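PDB 2H1Y: malonyl coenzyme A-acyl carrier protein transacylase from Helicobacter pylori, which probably transfers the malonyl group from malonyl-CoA to holo-acyl carrier protein, giving malonyl-ACP and free coenzyme A. Local coordinates for residues R46-N49 and V53-K56; K57-E62 and I76-Y81; A179-D184 and C211-P216; A142-V147 and C167-G172; S109-S114 and K227-K232. All coordinates share one frame; numbering follows the deposited sequence.

Contact 1: residues R46-N49 and V53-K56; sequences RASN and VDMK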
# COMPACT_ATOMS: atom_id res chain seq x y z
N ARG A 46 -4.41 -9.47 -19.55
CA ARG A 46 -5.56 -8.64 -19.21
C ARG A 46 -5.14 -7.24 -18.77
O ARG A 46 -5.74 -6.24 -19.19
CB ARG A 46 -6.39 -9.31 -18.12
CG ARG A 46 -7.33 -10.39 -18.60
CD ARG A 46 -8.65 -10.24 -17.89
NE ARG A 46 -8.89 -11.27 -16.89
CZ ARG A 46 -9.69 -11.12 -15.82
NH1 ARG A 46 -10.29 -9.97 -15.59
NH2 ARG A 46 -9.85 -12.14 -14.98
N ALA A 47 -4.09 -7.19 -17.93
CA ALA A 47 -3.51 -5.94 -17.46
C ALA A 47 -2.90 -5.11 -18.60
O ALA A 47 -3.20 -3.92 -18.73
CB ALA A 47 -2.47 -6.20 -16.35
N SER A 48 -2.05 -5.73 -19.41
CA SER A 48 -1.43 -5.05 -20.57
C SER A 48 -2.47 -4.41 -21.50
O SER A 48 -2.31 -3.26 -21.90
CB SER A 48 -0.49 -6.01 -21.33
OG SER A 48 0.60 -6.48 -20.53
N ASN A 49 -3.55 -5.13 -21.79
CA ASN A 49 -4.68 -4.60 -22.57
C ASN A 49 -5.37 -3.44 -21.89
O ASN A 49 -5.59 -2.40 -22.51
CB ASN A 49 -5.74 -5.67 -22.85
CG ASN A 49 -5.20 -6.84 -23.64
OD1 ASN A 49 -4.16 -6.76 -24.30
ND2 ASN A 49 -5.93 -7.95 -23.58
N VAL A 53 -0.47 -0.63 -22.09
CA VAL A 53 1.00 -0.59 -21.97
C VAL A 53 1.42 -2.04 -21.74
O VAL A 53 0.63 -2.82 -21.23
CB VAL A 53 1.49 0.26 -20.76
CG1 VAL A 53 2.95 0.58 -20.92
CG2 VAL A 53 0.71 1.56 -20.64
N ASP A 54 2.65 -2.40 -22.13
CA ASP A 54 3.11 -3.77 -21.90
C ASP A 54 3.52 -3.88 -20.45
O ASP A 54 4.44 -3.19 -20.01
CB ASP A 54 4.29 -4.18 -22.81
CG ASP A 54 4.76 -5.63 -22.56
OD1 ASP A 54 5.16 -6.33 -23.53
OD2 ASP A 54 4.74 -6.09 -21.40
N MET A 55 2.81 -4.74 -19.72
CA MET A 55 3.03 -4.89 -18.29
C MET A 55 4.08 -5.94 -17.94
O MET A 55 4.66 -5.90 -16.85
CB MET A 55 1.71 -5.18 -17.58
CG MET A 55 0.78 -3.99 -17.49
SD MET A 55 1.49 -2.70 -16.45
CE MET A 55 0.66 -2.96 -14.89
N LYS A 56 4.33 -6.87 -18.87
CA LYS A 56 5.41 -7.84 -18.72
C LYS A 56 6.73 -7.10 -18.63
O LYS A 56 7.50 -7.28 -17.69
CB LYS A 56 5.44 -8.79 -19.91
CG LYS A 56 4.49 -9.97 -19.82
CD LYS A 56 4.13 -10.52 -21.21
CE LYS A 56 3.13 -9.58 -21.92
NZ LYS A 56 2.22 -10.28 -22.89

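Contact 2: residues K57-E62 and I76-Y81; sequences KTLFEE and IYLVSY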
# COMPACT_ATOMS: atom_id res chain seq x y z
N LYS A 57 6.96 -6.23 -19.60
CA LYS A 57 8.23 -5.55 -19.74
C LYS A 57 8.37 -4.46 -18.68
O LYS A 57 9.45 -4.26 -18.11
CB LYS A 57 8.38 -5.02 -21.17
CG LYS A 57 8.80 -6.15 -22.18
CD LYS A 57 8.10 -6.07 -23.56
CE LYS A 57 8.70 -5.02 -24.49
NZ LYS A 57 8.44 -3.61 -24.00
N THR A 58 7.26 -3.80 -18.38
CA THR A 58 7.24 -2.78 -17.34
C THR A 58 7.58 -3.34 -15.95
O THR A 58 8.17 -2.64 -15.15
CB THR A 58 5.91 -2.02 -17.33
OG1 THR A 58 5.55 -1.71 -18.68
CG2 THR A 58 6.04 -0.71 -16.54
N LEU A 59 7.24 -4.60 -15.69
CA LEU A 59 7.61 -5.20 -14.41
C LEU A 59 8.93 -5.97 -14.39
O LEU A 59 9.55 -6.09 -13.33
CB LEU A 59 6.47 -6.05 -13.82
CG LEU A 59 5.05 -5.50 -13.69
CD1 LEU A 59 4.35 -6.13 -12.53
CD2 LEU A 59 4.99 -3.99 -13.57
N PHE A 60 9.37 -6.48 -15.54
CA PHE A 60 10.49 -7.45 -15.56
C PHE A 60 11.90 -6.92 -15.88
O PHE A 60 12.88 -7.38 -15.31
CB PHE A 60 10.18 -8.65 -16.46
CG PHE A 60 8.93 -9.41 -16.09
CD1 PHE A 60 8.32 -10.25 -17.03
CD2 PHE A 60 8.35 -9.30 -14.81
CE1 PHE A 60 7.17 -10.96 -16.71
CE2 PHE A 60 7.20 -10.00 -14.49
CZ PHE A 60 6.61 -10.84 -15.44
N GLU A 61 11.97 -5.96 -16.80
CA GLU A 61 13.24 -5.41 -17.26
C GLU A 61 13.32 -3.91 -16.99
O GLU A 61 12.29 -3.21 -17.02
CB GLU A 61 13.42 -5.73 -18.76
CG GLU A 61 12.25 -5.32 -19.66
CD GLU A 61 12.14 -6.14 -20.95
OE1 GLU A 61 12.18 -7.40 -20.87
OE2 GLU A 61 11.97 -5.52 -22.04
N GLU A 62 14.53 -3.41 -16.72
CA GLU A 62 14.76 -1.98 -16.44
C GLU A 62 14.07 -1.12 -17.50
O GLU A 62 14.27 -1.37 -18.69
CB GLU A 62 16.26 -1.68 -16.40
CG GLU A 62 17.09 -2.78 -15.77
CD GLU A 62 18.12 -2.28 -14.77
OE1 GLU A 62 19.33 -2.46 -15.03
OE2 GLU A 62 17.72 -1.70 -13.73
N ILE A 76 2.01 -2.74 -8.33
CA ILE A 76 1.90 -3.32 -6.99
C ILE A 76 0.53 -3.99 -6.89
O ILE A 76 0.42 -5.16 -6.51
CB ILE A 76 2.14 -2.26 -5.89
CG1 ILE A 76 3.56 -1.70 -6.01
CG2 ILE A 76 1.92 -2.86 -4.51
CD1 ILE A 76 3.83 -0.49 -5.17
N TYR A 77 -0.54 -3.28 -7.29
CA TYR A 77 -1.85 -3.93 -7.27
C TYR A 77 -1.82 -5.27 -8.01
O TYR A 77 -2.38 -6.27 -7.55
CB TYR A 77 -2.97 -3.04 -7.81
CG TYR A 77 -4.29 -3.80 -8.04
CD1 TYR A 77 -5.09 -4.23 -6.96
CD2 TYR A 77 -4.73 -4.09 -9.34
CE1 TYR A 77 -6.28 -4.93 -7.18
CE2 TYR A 77 -5.91 -4.77 -9.56
CZ TYR A 77 -6.68 -5.20 -8.50
OH TYR A 77 -7.86 -5.86 -8.77
N LEU A 78 -1.15 -5.28 -9.16
CA LEU A 78 -1.14 -6.45 -10.03
C LEU A 78 -0.60 -7.69 -9.31
O LEU A 78 -1.25 -8.73 -9.27
CB LEU A 78 -0.29 -6.17 -11.24
CG LEU A 78 -0.69 -6.72 -12.60
CD1 LEU A 78 0.54 -6.60 -13.48
CD2 LEU A 78 -1.25 -8.17 -12.53
N VAL A 79 0.59 -7.57 -8.75
CA VAL A 79 1.18 -8.70 -8.04
C VAL A 79 0.33 -9.08 -6.79
O VAL A 79 0.06 -10.27 -6.56
CB VAL A 79 2.66 -8.44 -7.75
CG1 VAL A 79 3.30 -9.61 -6.98
CG2 VAL A 79 3.42 -8.13 -9.07
N SER A 80 -0.11 -8.10 -6.02
CA SER A 80 -1.03 -8.39 -4.91
C SER A 80 -2.24 -9.22 -5.36
O SER A 80 -2.58 -10.23 -4.73
CB SER A 80 -1.51 -7.12 -4.23
OG SER A 80 -0.45 -6.52 -3.51
N TYR A 81 -2.86 -8.80 -6.48
CA TYR A 81 -4.04 -9.48 -7.04
C TYR A 81 -3.71 -10.91 -7.35
O TYR A 81 -4.44 -11.81 -6.95
CB TYR A 81 -4.56 -8.77 -8.30
CG TYR A 81 -5.88 -9.29 -8.78
CD1 TYR A 81 -5.94 -10.33 -9.72
CD2 TYR A 81 -7.10 -8.77 -8.30
CE1 TYR A 81 -7.14 -10.84 -10.16
CE2 TYR A 81 -8.33 -9.26 -8.74
CZ TYR A 81 -8.33 -10.30 -9.67
OH TYR A 81 -9.52 -10.83 -10.14

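Contact 3: residues A179-D184 and C211-P216; sequences AGVKDD and CPFLEP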
# COMPACT_ATOMS: atom_id res chain seq x y z
N ALA A 179 6.04 14.65 4.49
CA ALA A 179 5.75 15.08 3.12
C ALA A 179 5.82 16.59 3.02
O ALA A 179 5.61 17.29 4.00
CB ALA A 179 4.41 14.58 2.68
N GLY A 180 6.14 17.09 1.83
CA GLY A 180 6.17 18.53 1.63
C GLY A 180 7.06 19.06 0.52
O GLY A 180 7.40 18.34 -0.43
N VAL A 181 7.39 20.34 0.64
CA VAL A 181 8.25 21.00 -0.33
C VAL A 181 9.66 20.58 0.03
O VAL A 181 10.07 20.65 1.19
CB VAL A 181 8.09 22.56 -0.32
CG1 VAL A 181 9.03 23.21 -1.32
CG2 VAL A 181 6.65 22.95 -0.61
N LYS A 182 10.36 20.09 -0.99
CA LYS A 182 11.70 19.54 -0.84
C LYS A 182 12.56 20.39 0.07
O LYS A 182 12.89 19.97 1.17
CB LYS A 182 12.36 19.37 -2.21
CG LYS A 182 13.78 18.86 -2.14
CD LYS A 182 13.80 17.37 -2.00
CE LYS A 182 14.27 16.73 -3.28
NZ LYS A 182 15.70 16.43 -3.14
N ASP A 183 12.91 21.60 -0.37
CA ASP A 183 13.84 22.43 0.38
C ASP A 183 13.41 22.58 1.82
O ASP A 183 14.26 22.57 2.72
CB ASP A 183 14.01 23.81 -0.26
CG ASP A 183 14.45 23.75 -1.72
OD1 ASP A 183 14.01 24.63 -2.48
OD2 ASP A 183 15.22 22.83 -2.12
N ASP A 184 12.11 22.70 2.04
CA ASP A 184 11.55 22.85 3.38
C ASP A 184 11.79 21.62 4.26
O ASP A 184 11.93 21.75 5.48
CB ASP A 184 10.05 23.17 3.31
CG ASP A 184 9.77 24.60 2.89
OD1 ASP A 184 9.91 25.50 3.75
OD2 ASP A 184 9.39 24.83 1.73
N CYS A 211 -1.06 14.53 2.64
CA CYS A 211 -1.01 15.89 3.14
C CYS A 211 -1.82 16.79 2.20
O CYS A 211 -2.27 16.32 1.16
CB CYS A 211 0.44 16.38 3.27
SG CYS A 211 1.30 16.55 1.72
N PRO A 212 -2.04 18.06 2.57
CA PRO A 212 -2.84 18.99 1.75
C PRO A 212 -2.49 19.07 0.26
O PRO A 212 -3.37 19.43 -0.54
CB PRO A 212 -2.60 20.33 2.43
CG PRO A 212 -2.45 19.96 3.87
CD PRO A 212 -1.61 18.71 3.83
N PHE A 213 -1.25 18.72 -0.12
CA PHE A 213 -0.84 18.74 -1.54
C PHE A 213 -1.75 17.90 -2.39
O PHE A 213 -1.76 18.03 -3.61
CB PHE A 213 0.59 18.22 -1.72
CG PHE A 213 1.67 19.25 -1.46
CD1 PHE A 213 2.95 19.05 -1.95
CD2 PHE A 213 1.41 20.40 -0.72
CE1 PHE A 213 3.97 19.96 -1.71
CE2 PHE A 213 2.43 21.33 -0.48
CZ PHE A 213 3.70 21.10 -0.97
N LEU A 214 -2.51 17.03 -1.75
CA LEU A 214 -3.41 16.16 -2.47
C LEU A 214 -4.83 16.69 -2.52
O LEU A 214 -5.63 16.23 -3.34
CB LEU A 214 -3.36 14.75 -1.90
CG LEU A 214 -2.62 13.78 -2.83
CD1 LEU A 214 -1.36 14.38 -3.39
CD2 LEU A 214 -2.30 12.46 -2.13
N GLU A 215 -5.14 17.68 -1.68
CA GLU A 215 -6.46 18.34 -1.64
C GLU A 215 -7.08 18.50 -3.03
O GLU A 215 -8.21 18.06 -3.24
CB GLU A 215 -6.40 19.71 -0.95
CG GLU A 215 -7.40 19.91 0.20
CD GLU A 215 -8.87 19.86 -0.24
OE1 GLU A 215 -9.33 20.77 -0.98
OE2 GLU A 215 -9.57 18.91 0.17
N PRO A 216 -6.33 19.10 -3.99
CA PRO A 216 -6.94 19.29 -5.31
C PRO A 216 -7.67 18.05 -5.83
O PRO A 216 -8.77 18.19 -6.34
CB PRO A 216 -5.74 19.61 -6.21
CG PRO A 216 -4.80 20.32 -5.30
CD PRO A 216 -4.96 19.66 -3.95

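Contact 4: residues A142-V147 and C167-G172; sequences ASMMVV and CANFNG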
# COMPACT_ATOMS: atom_id res chain seq x y z
N ALA A 142 7.76 18.72 -4.79
CA ALA A 142 7.22 17.96 -3.69
C ALA A 142 8.05 16.71 -3.50
O ALA A 142 8.56 16.14 -4.47
CB ALA A 142 5.77 17.60 -3.97
N SER A 143 8.19 16.30 -2.25
CA SER A 143 8.84 15.05 -1.96
C SER A 143 8.37 14.43 -0.64
O SER A 143 7.56 15.01 0.08
CB SER A 143 10.35 15.21 -1.94
OG SER A 143 10.95 13.93 -2.05
N MET A 144 8.89 13.24 -0.36
CA MET A 144 8.69 12.58 0.92
C MET A 144 10.03 12.16 1.55
O MET A 144 11.00 11.86 0.84
CB MET A 144 7.71 11.42 0.75
CG MET A 144 6.26 11.92 0.71
SD MET A 144 5.06 10.70 0.21
CE MET A 144 4.68 9.87 1.75
N MET A 145 10.09 12.16 2.88
CA MET A 145 11.36 11.99 3.56
C MET A 145 11.25 11.06 4.77
O MET A 145 10.58 11.40 5.76
CB MET A 145 11.91 13.36 3.97
CG MET A 145 13.17 13.35 4.82
SD MET A 145 13.78 15.00 5.23
CE MET A 145 12.64 15.50 6.52
N VAL A 146 11.92 9.92 4.70
CA VAL A 146 11.92 8.98 5.84
C VAL A 146 12.80 9.51 6.98
O VAL A 146 13.97 9.81 6.77
CB VAL A 146 12.37 7.54 5.43
CG1 VAL A 146 12.16 6.58 6.56
CG2 VAL A 146 11.60 7.02 4.27
N VAL A 147 12.24 9.62 8.17
CA VAL A 147 13.01 9.91 9.38
C VAL A 147 13.04 8.67 10.28
O VAL A 147 12.06 7.96 10.38
CB VAL A 147 12.44 11.12 10.17
CG1 VAL A 147 13.44 11.60 11.22
CG2 VAL A 147 12.09 12.28 9.25
N CYS A 167 3.52 15.27 8.57
CA CYS A 167 3.62 13.83 8.79
C CYS A 167 2.70 13.03 7.85
O CYS A 167 1.49 13.28 7.78
CB CYS A 167 3.28 13.53 10.24
SG CYS A 167 4.45 14.23 11.42
N ALA A 168 3.27 12.05 7.17
CA ALA A 168 2.55 11.31 6.12
C ALA A 168 2.38 9.82 6.40
O ALA A 168 1.38 9.22 5.99
CB ALA A 168 3.21 11.53 4.79
N ASN A 169 3.36 9.21 7.05
CA ASN A 169 3.24 7.83 7.51
C ASN A 169 3.67 7.73 8.95
O ASN A 169 4.70 8.31 9.34
CB ASN A 169 4.16 6.89 6.74
CG ASN A 169 3.86 6.80 5.26
OD1 ASN A 169 2.89 7.38 4.73
ND2 ASN A 169 4.71 6.05 4.57
N PHE A 170 2.92 6.96 9.73
CA PHE A 170 3.41 6.45 11.00
C PHE A 170 3.60 4.93 10.89
O PHE A 170 2.67 4.13 11.08
CB PHE A 170 2.47 6.84 12.15
CG PHE A 170 2.25 8.34 12.29
CD1 PHE A 170 0.98 8.88 12.10
CD2 PHE A 170 3.30 9.19 12.62
CE1 PHE A 170 0.76 10.26 12.23
CE2 PHE A 170 3.10 10.56 12.74
CZ PHE A 170 1.82 11.10 12.55
N ASN A 171 4.82 4.53 10.58
CA ASN A 171 5.10 3.14 10.24
C ASN A 171 5.53 2.30 11.41
O ASN A 171 5.71 1.07 11.28
CB ASN A 171 6.12 3.09 9.12
CG ASN A 171 5.58 3.63 7.83
OD1 ASN A 171 4.37 3.57 7.57
ND2 ASN A 171 6.46 4.16 7.00
N GLY A 172 5.66 2.97 12.57
CA GLY A 172 6.08 2.32 13.82
C GLY A 172 7.57 2.11 13.87
O GLY A 172 8.28 2.37 12.89

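Contact 5: residues S109-S114 and K227-K232; sequences SAVSLS and KSLKDK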
# COMPACT_ATOMS: atom_id res chain seq x y z
N SER A 109 -6.01 -1.96 -3.02
CA SER A 109 -5.85 -3.40 -3.23
C SER A 109 -6.76 -4.20 -2.35
O SER A 109 -7.47 -5.07 -2.85
CB SER A 109 -4.42 -3.86 -2.94
OG SER A 109 -3.54 -3.40 -3.94
N ALA A 110 -6.74 -3.91 -1.05
CA ALA A 110 -7.51 -4.65 -0.05
C ALA A 110 -9.03 -4.56 -0.32
O ALA A 110 -9.71 -5.59 -0.42
CB ALA A 110 -7.17 -4.18 1.32
N VAL A 111 -9.53 -3.33 -0.49
CA VAL A 111 -10.90 -3.08 -0.96
C VAL A 111 -11.27 -3.90 -2.21
O VAL A 111 -12.31 -4.55 -2.25
CB VAL A 111 -11.13 -1.57 -1.23
CG1 VAL A 111 -12.44 -1.33 -2.01
CG2 VAL A 111 -11.13 -0.78 0.08
N SER A 112 -10.41 -3.87 -3.23
CA SER A 112 -10.65 -4.61 -4.45
C SER A 112 -10.84 -6.09 -4.20
O SER A 112 -11.83 -6.69 -4.62
CB SER A 112 -9.52 -4.38 -5.45
OG SER A 112 -9.60 -5.30 -6.53
N LEU A 113 -9.88 -6.68 -3.51
CA LEU A 113 -9.89 -8.12 -3.30
C LEU A 113 -11.00 -8.56 -2.37
O LEU A 113 -11.43 -9.70 -2.42
CB LEU A 113 -8.51 -8.60 -2.85
CG LEU A 113 -7.66 -8.59 -4.13
CD1 LEU A 113 -6.22 -8.37 -3.85
CD2 LEU A 113 -7.88 -9.85 -4.97
N SER A 114 -11.50 -7.63 -1.56
CA SER A 114 -12.71 -7.88 -0.79
C SER A 114 -13.91 -8.16 -1.69
O SER A 114 -14.82 -8.91 -1.31
CB SER A 114 -13.00 -6.70 0.13
OG SER A 114 -13.70 -7.16 1.26
N LYS A 227 -18.12 5.73 -9.22
CA LYS A 227 -18.37 5.11 -10.51
C LYS A 227 -17.80 3.68 -10.58
O LYS A 227 -18.29 2.87 -11.35
CB LYS A 227 -17.78 6.01 -11.59
CG LYS A 227 -18.02 5.63 -13.03
CD LYS A 227 -16.96 6.33 -13.89
CE LYS A 227 -16.98 5.85 -15.33
NZ LYS A 227 -15.59 5.71 -15.86
N SER A 228 -16.79 3.37 -9.77
CA SER A 228 -16.06 2.10 -9.91
C SER A 228 -16.35 1.01 -8.88
O SER A 228 -16.23 -0.18 -9.18
CB SER A 228 -14.55 2.36 -9.95
OG SER A 228 -14.17 2.93 -11.19
N LEU A 229 -16.71 1.42 -7.66
CA LEU A 229 -16.98 0.47 -6.58
C LEU A 229 -18.33 -0.22 -6.68
O LEU A 229 -19.37 0.42 -6.90
CB LEU A 229 -16.87 1.16 -5.22
CG LEU A 229 -15.54 1.82 -4.83
CD1 LEU A 229 -15.77 2.73 -3.65
CD2 LEU A 229 -14.48 0.78 -4.53
N LYS A 230 -18.30 -1.54 -6.52
CA LYS A 230 -19.50 -2.30 -6.29
C LYS A 230 -19.69 -2.32 -4.79
O LYS A 230 -18.82 -1.88 -4.04
CB LYS A 230 -19.32 -3.72 -6.81
CG LYS A 230 -20.41 -4.14 -7.77
CD LYS A 230 -19.92 -4.18 -9.23
CE LYS A 230 -19.42 -5.59 -9.64
NZ LYS A 230 -18.21 -6.06 -8.87
N ASP A 231 -20.83 -2.84 -4.33
CA ASP A 231 -21.06 -2.98 -2.91
C ASP A 231 -20.98 -4.45 -2.53
O ASP A 231 -21.99 -5.11 -2.31
CB ASP A 231 -22.41 -2.40 -2.53
CG ASP A 231 -22.54 -2.16 -1.05
OD1 ASP A 231 -21.58 -2.41 -0.29
OD2 ASP A 231 -23.63 -1.71 -0.65
N LYS A 232 -19.77 -4.95 -2.47
CA LYS A 232 -19.55 -6.35 -2.19
C LYS A 232 -18.21 -6.47 -1.49
O LYS A 232 -17.19 -6.05 -2.02
CB LYS A 232 -19.59 -7.18 -3.48
CG LYS A 232 -19.49 -8.67 -3.25
CD LYS A 232 -20.16 -9.50 -4.35
CE LYS A 232 -21.60 -9.87 -3.95
NZ LYS A 232 -21.68 -10.38 -2.53

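Contact 1: residues R46-N49 and V53-K56
S48 and M55 carry this contact, and the hydroxyl of S48 is the atom to look at first. With chi1 at -62°, OG sits beside the backbone N of its own residue and swings out to the start of the next helix, where S48 OG accepts a hydrogen bond from M55 N (2.9 Å). The bond is nearly straight, 164° at the hydrogen. The same OG is also hydrogen-bonded to the carbonyl of F44 one turn earlier, so two partners on different helices hold the serine's rotation.

M55 comes back the other way. Its CB points at the first helix and lies 3.4 Å from S48 OG. The first torsion keeps CG beside the methionine's own backbone N, which lays M55 CG against the helix wall, 3.8 Å from S48 N and 4.1 Å from A47 CB. Bends at chi2 and chi3 then direct SD and CE toward helix 69-90, where the side chain packs on L78. The methionine therefore runs past the serine and covers the alanine beside it, while A47 leans on helix 119-137.

A second bond closes the turn: V53 N donates to S48 O at 3.2 Å, arriving in the carbonyl plane but well bent at the hydrogen (137°). D54 faces away from S48 and acts as the N-cap of the new helix, its OD2 bonded to K57 N. K56 folds back along the outside, and its amine forms a salt bridge with E45. Together these make a tight helix-loop-helix corner: helix 38-51 ends, three residues turn the chain, and an aspartate-capped helix 55-60 starts against the last turns of its predecessor.

Contact 2: residues K57-E62 and I76-Y81
One methyl group of L59 does all the work from its side, meeting L78 and V79 on the flank of helix 69-90. The two backbones stay well apart: even the nearest pair of CA atoms, L59 and I76, is separated by 9.5 Å, so the gap is bridged by branched side chains alone.

At I76 the side chain turns its back on L59, although its carbonyl helps hold the helix: S80 N donates to I76 O (3.0 Å). Y77 likewise looks elsewhere; one face of its ring carries Y81 CB, 4.2 Å above the plane and nearer the ring's border than its centre.

L78 is the first residue to engage. Its CD1 stands 4.0 Å from L59 CD1, methyl against methyl, with the two side chains slanting across each other. V79 follows immediately and offers CG2, the branch lying beside its backbone N, at 4.1 Å from L59 CD1. Here the two side chains run antiparallel alongside each other. L59 CD1 thus rests between two consecutive residues of the helix, a purely apolar and buried packing. S80 and Y81 then carry the helix round to other neighbours.

In the fold, F44 of helix 38-51 touches both L59 and L78, and M29 of a loop lies on V79. Helix 69-90 runs through the middle of this group: helix 55-60 packs on one flank, while Y77 and Y81 engage helices 105-116 and 119-137, and S80 OG is hydrogen-bonded to L283 O at the end of strand 279-283.

Contact 3: residues A179-D184 and C211-P216
F213 reaches across to G180 and V181, and its side chain is best followed outward. CB points at the other segment, and a chi1 of -82° keeps CG beside the backbone N, which directs the ring toward the G180-V181 backbone. CB and CG themselves serve as the stem; it is the far end of the ring that makes the contact.

CE1 comes first. F213 CE1 lies 3.9 Å from G180 C and 4.0 Å from G180 O, with the peptide approaching the ring at a slant. Since G180 has no side chain, CE1 meets bare backbone here. The tip goes one residue farther, and F213 CZ meets V181 CG2 at 3.5 Å. This methyl sits at the ring edge, in the ring plane, and the valine side chain crosses the phenylalanine at about a right angle. F213 CZ is also 4.1 Å from V181 N.

A second, smaller contact lies beside it. C211 directs its sulfur toward A179, C211 SG to A179 CB 3.8 Å, with chi1 at 66° placing SG between the backbone N and the carbonyl carbon. The ring and the sulfur thus cover three successive residues, everything being apolar or backbone.

These residues stand where strand 175-179 ends and V181 takes the N-cap of helix 182-185. The loop with its 3-10 turn, leading from strand 199-202 to helix 218-228, lies over that junction: C211 also touches W166 of strand 165-172, and F213 is packed against A142 of strand 142-148 and C137 of helix 119-137.

Contact 4: residues A142-V147 and C167-G172
M144 extends its terminal methyl over A168, M144 CE to A168 CB 3.8 Å, and that single apolar touch is the heart of the contact. The methionine leaves the strand with CG beside its backbone N, runs extended through chi2 (169°), and then bends at the thioether, chi3 86°. The bend turns CE off the line of the chain, toward A168 on the second strand. The small alanine CB points back at it. The N169 side chain, next along the same strand as A168, also points toward M144.

These two strands are not paired. Strand 175-179 runs between them, and the closest CA atoms, M144 and A168, stand 8.1 Å apart. M144 therefore spans the intervening strand, lying on V177 on the way. S209 of a loop also touches M144.

A classic beta bulge brings A168 and N169 both opposite V177; the near-helical psi of A168, -34°, is the local kink in strand 165-172. That puts two consecutive side chains toward M144 where a regular strand would alternate them. The strand order, with 142-148 and 175-179 in the centre and 165-172 and 199-202 at the edges, all antiparallel, is that of the ferredoxin-like small subdomain found in malonyl and other acyl transferases.

Contact 5: residues S109-S114 and K227-K232
No ring or carboxylate takes part where S114 and K232 come together; the flat groups that draw near are two backbone peptides, whose carbonyl atoms S114 O and K232 O stand 3.8 Å apart. Both are acceptors, so they lie near each other without bonding, and S114 O has its partner in ND1 of H234. The CA atoms of S114 and K232, the nearest CA pair, are 7.1 Å apart. The lysine's side chain heads away from the helix, while the serine hydroxyl is hydrogen-bonded to the carbonyl of F235.

Farther back along the helix is the apolar half. V111 CG1 and L229 CD2 meet methyl to methyl at 3.9 Å, the two side chains crossing at about a right angle. The valine's chi1, 167°, sets CG1 opposite its backbone N. L229 begins pointing past the helix; CD1 continues its chain (chi2 165°), while the second branch, CD2, reaches V111. Helix 249-259 closes over this pair: A252 and V253 touch L229, and L256 touches V111.

K230, between the two contacts, is tied to the chain just after helix 105-116 by a salt bridge to D118, and to the helix end by a backbone bond to A116. In the fold this is the chain returning to the large alpha/beta subdomain: from helix 218-228 it passes along helix 105-116 and enters strand 236-238, which pairs in parallel with strand 99-102. Helix 105-116 follows strand 99-102 directly, as does the helix after the nucleophile elbow in this family.

Overall arrangement
The five contacts fall into two groups. Contacts 1 and 2 share helix 55-60, with centres about 9 Å apart, and join where M55 CE meets L78 CD1 at 3.9 Å. Contact 2 leads on to contact 5 through helix 69-90, where Y77 OH and S112 OG, 2.9 Å apart, probably form a hydrogen bond. Contacts 3 and 4 belong to the small antiparallel subdomain, centres about 11 Å apart, and G180 O probably accepts a bond from S143 N at 2.8 Å. Contact 4 lies about 27 Å from contact 5, centre to centre. N171 of contact 4 is hydrogen-bonded to H103, between strand 99-102 and helix 105-116, where relatives have their active-site cleft between subdomains.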